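Local coordinates for protein myosin-4 (Saccharomyces cerevisiae, PDB 3MMI) that is a type V myosin motor that carries specific mRNAs, including ASH1 mRNA, toward the bud through its partner SHE3, represented here by its globular tail, at residues 299-304 / 343-348. Residues are numbered along the deposited sequence; the frame is centred on the assembly and turned at random.
Sequences NPAQIQ and MEIMLS
A capping box formed by N299 and Q302 at the start of helix 300-308 also grips the passing loop 343-348, each amide spending its oxygen on the helix start and its nitrogen on the loop. OD1 of N299 accepts from the backbone N of Q302 at 2.8 Å, with a weak second bond from A301 N; OE1 of Q302 answers by taking N299 N at 2.7 Å, in its carbonyl plane. With chi1 at 64°, N299 folds its amide back over the helix start, and ND2 reaches E344 O at 3.0 Å, that oxygen lying almost in the amide plane. NE2 of Q302 donates to I345 O at 2.9 Å, the donor sitting 32° off the plane of that carbonyl. Two successive loop carbonyls are thus held by amides whose rotation is fixed at both ends. Were N299 an alanine, Q302 N would probably lose its side-chain acceptor and E344 O its amide donor. CG of M343 lies alongside the N299 amide, the two side chains running opposite ways; the methionine then bends at chi3 to set CE 3.5 Å from CD of P300, while SD lies 3.8 Å from CB of A301. The same CB meets CG1 of I345 at 3.7 Å, and CD2 of L347 comes against NE2 of Q302 at 3.4 Å. Helix 300-308 begins within the DIL region of the globular tail, and the loop that follows helix 322-338 returns to it: P300 and M343 pack on helix 322-338, Q302 and L347 share F228 of helix 209-234, and L347 O accepts a hydrogen bond from N229 of that same helix.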
loop_
_atom_site.group_PDB
_atom_site.type_symbol
_atom_site.label_atom_id
_atom_site.label_comp_id
_atom_site.label_asym_id
_atom_site.label_seq_id
_atom_site.Cartn_x
_atom_site.Cartn_y
_atom_site.Cartn_z
ATOM N N ASN A 299 -2.483 -11.593 17.150
ATOM C CA ASN A 299 -3.143 -11.571 18.447
ATOM C C ASN A 299 -3.542 -12.962 18.856
ATOM O O ASN A 299 -3.473 -13.918 18.084
ATOM C CB ASN A 299 -4.268 -10.441 18.424
ATOM C CG ASN A 299 -5.297 -10.720 17.475
ATOM O OD1 ASN A 299 -5.663 -11.891 17.306
ATOM N ND2 ASN A 299 -5.875 -9.656 16.921
ATOM N N PRO A 300 -4.118 -13.092 20.070
ATOM C CA PRO A 300 -4.603 -14.372 20.502
ATOM C C PRO A 300 -5.733 -14.997 19.660
ATOM O O PRO A 300 -5.685 -16.190 19.486
ATOM C CB PRO A 300 -4.987 -14.116 21.956
ATOM C CG PRO A 300 -4.090 -12.948 22.372
ATOM C CD PRO A 300 -4.269 -12.070 21.117
ATOM N N ALA A 301 -6.639 -14.205 19.072
ATOM C CA ALA A 301 -7.806 -14.756 18.297
ATOM C C ALA A 301 -7.173 -15.252 16.973
ATOM O O ALA A 301 -7.605 -16.237 16.406
ATOM C CB ALA A 301 -8.813 -13.702 18.048
ATOM N N GLN A 302 -6.183 -14.502 16.440
ATOM C CA GLN A 302 -5.491 -14.896 15.151
ATOM C C GLN A 302 -4.779 -16.180 15.329
ATOM O O GLN A 302 -4.875 -17.118 14.557
ATOM C CB GLN A 302 -4.566 -13.793 14.718
ATOM C CG GLN A 302 -5.326 -12.598 14.125
ATOM C CD GLN A 302 -4.445 -11.409 13.922
ATOM O OE1 GLN A 302 -3.547 -11.190 14.707
ATOM N NE2 GLN A 302 -4.820 -10.522 13.016
ATOM N N ILE A 303 -4.099 -16.311 16.456
ATOM C CA ILE A 303 -3.399 -17.529 16.713
ATOM C C ILE A 303 -4.354 -18.667 16.960
ATOM O O ILE A 303 -4.102 -19.827 16.497
ATOM C CB ILE A 303 -2.439 -17.409 17.953
ATOM C CG1 ILE A 303 -1.368 -16.365 17.756
ATOM C CG2 ILE A 303 -1.870 -18.775 18.369
ATOM C CD1 ILE A 303 -0.584 -16.123 18.976
ATOM N N GLN A 304 -5.385 -18.432 17.740
ATOM C CA GLN A 304 -6.465 -19.446 17.870
ATOM C C GLN A 304 -7.080 -19.796 16.569
ATOM O O GLN A 304 -7.359 -20.999 16.312
ATOM C CB GLN A 304 -7.527 -18.922 18.916
ATOM C CG GLN A 304 -8.513 -20.026 19.270
ATOM C CD GLN A 304 -9.820 -19.481 19.824
ATOM O OE1 GLN A 304 -10.378 -18.544 19.325
ATOM N NE2 GLN A 304 -10.174 -19.989 20.926
ATOM N N MET A 343 -11.038 -7.301 19.003
ATOM C CA MET A 343 -9.803 -7.958 18.645
ATOM C C MET A 343 -10.004 -8.679 17.261
ATOM O O MET A 343 -10.526 -9.799 17.224
ATOM C CB MET A 343 -9.451 -8.950 19.762
ATOM C CG MET A 343 -8.121 -9.773 19.471
ATOM S SD MET A 343 -7.780 -11.134 20.610
ATOM C CE MET A 343 -7.087 -10.178 22.075
ATOM N N GLU A 344 -9.639 -7.968 16.171
ATOM C CA GLU A 344 -9.938 -8.345 14.815
ATOM C C GLU A 344 -9.131 -9.548 14.460
ATOM O O GLU A 344 -7.956 -9.607 14.774
ATOM C CB GLU A 344 -9.559 -7.243 13.825
ATOM C CG GLU A 344 -9.932 -5.798 14.191
ATOM C CD GLU A 344 -11.380 -5.553 13.960
ATOM O OE1 GLU A 344 -12.028 -6.516 13.437
ATOM O OE2 GLU A 344 -11.849 -4.409 14.304
ATOM N N ILE A 345 -9.718 -10.549 13.851
ATOM C CA ILE A 345 -8.957 -11.609 13.283
ATOM C C ILE A 345 -8.452 -11.232 11.856
ATOM O O ILE A 345 -7.219 -11.351 11.633
ATOM C CB ILE A 345 -9.709 -12.884 13.225
ATOM C CG1 ILE A 345 -10.049 -13.367 14.621
ATOM C CG2 ILE A 345 -9.015 -13.950 12.479
ATOM C CD1 ILE A 345 -10.887 -14.733 14.609
ATOM N N MET A 346 -9.350 -10.714 10.970
ATOM C CA MET A 346 -8.942 -10.214 9.659
ATOM C C MET A 346 -8.001 -9.059 9.861
ATOM O O MET A 346 -8.193 -8.226 10.737
ATOM C CB MET A 346 -10.204 -9.803 8.825
ATOM C CG MET A 346 -11.197 -10.932 8.785
ATOM S SD MET A 346 -10.689 -12.097 7.513
ATOM C CE MET A 346 -10.057 -13.362 8.476
ATOM N N LEU A 347 -7.050 -8.937 8.951
ATOM C CA LEU A 347 -6.243 -7.663 8.749
ATOM C C LEU A 347 -6.826 -6.782 7.664
ATOM O O LEU A 347 -7.550 -7.289 6.869
ATOM C CB LEU A 347 -4.802 -8.040 8.274
ATOM C CG LEU A 347 -4.087 -9.061 9.145
ATOM C CD1 LEU A 347 -2.746 -9.599 8.537
ATOM C CD2 LEU A 347 -3.798 -8.419 10.590
ATOM N N SER A 348 -6.438 -5.497 7.664
ATOM C CA SER A 348 -6.721 -4.460 6.668
ATOM C C SER A 348 -5.358 -3.979 6.229
ATOM O O SER A 348 -4.485 -3.838 7.052
ATOM C CB SER A 348 -7.278 -3.159 7.326
ATOM O OG SER A 348 -8.311 -3.550 8.078
#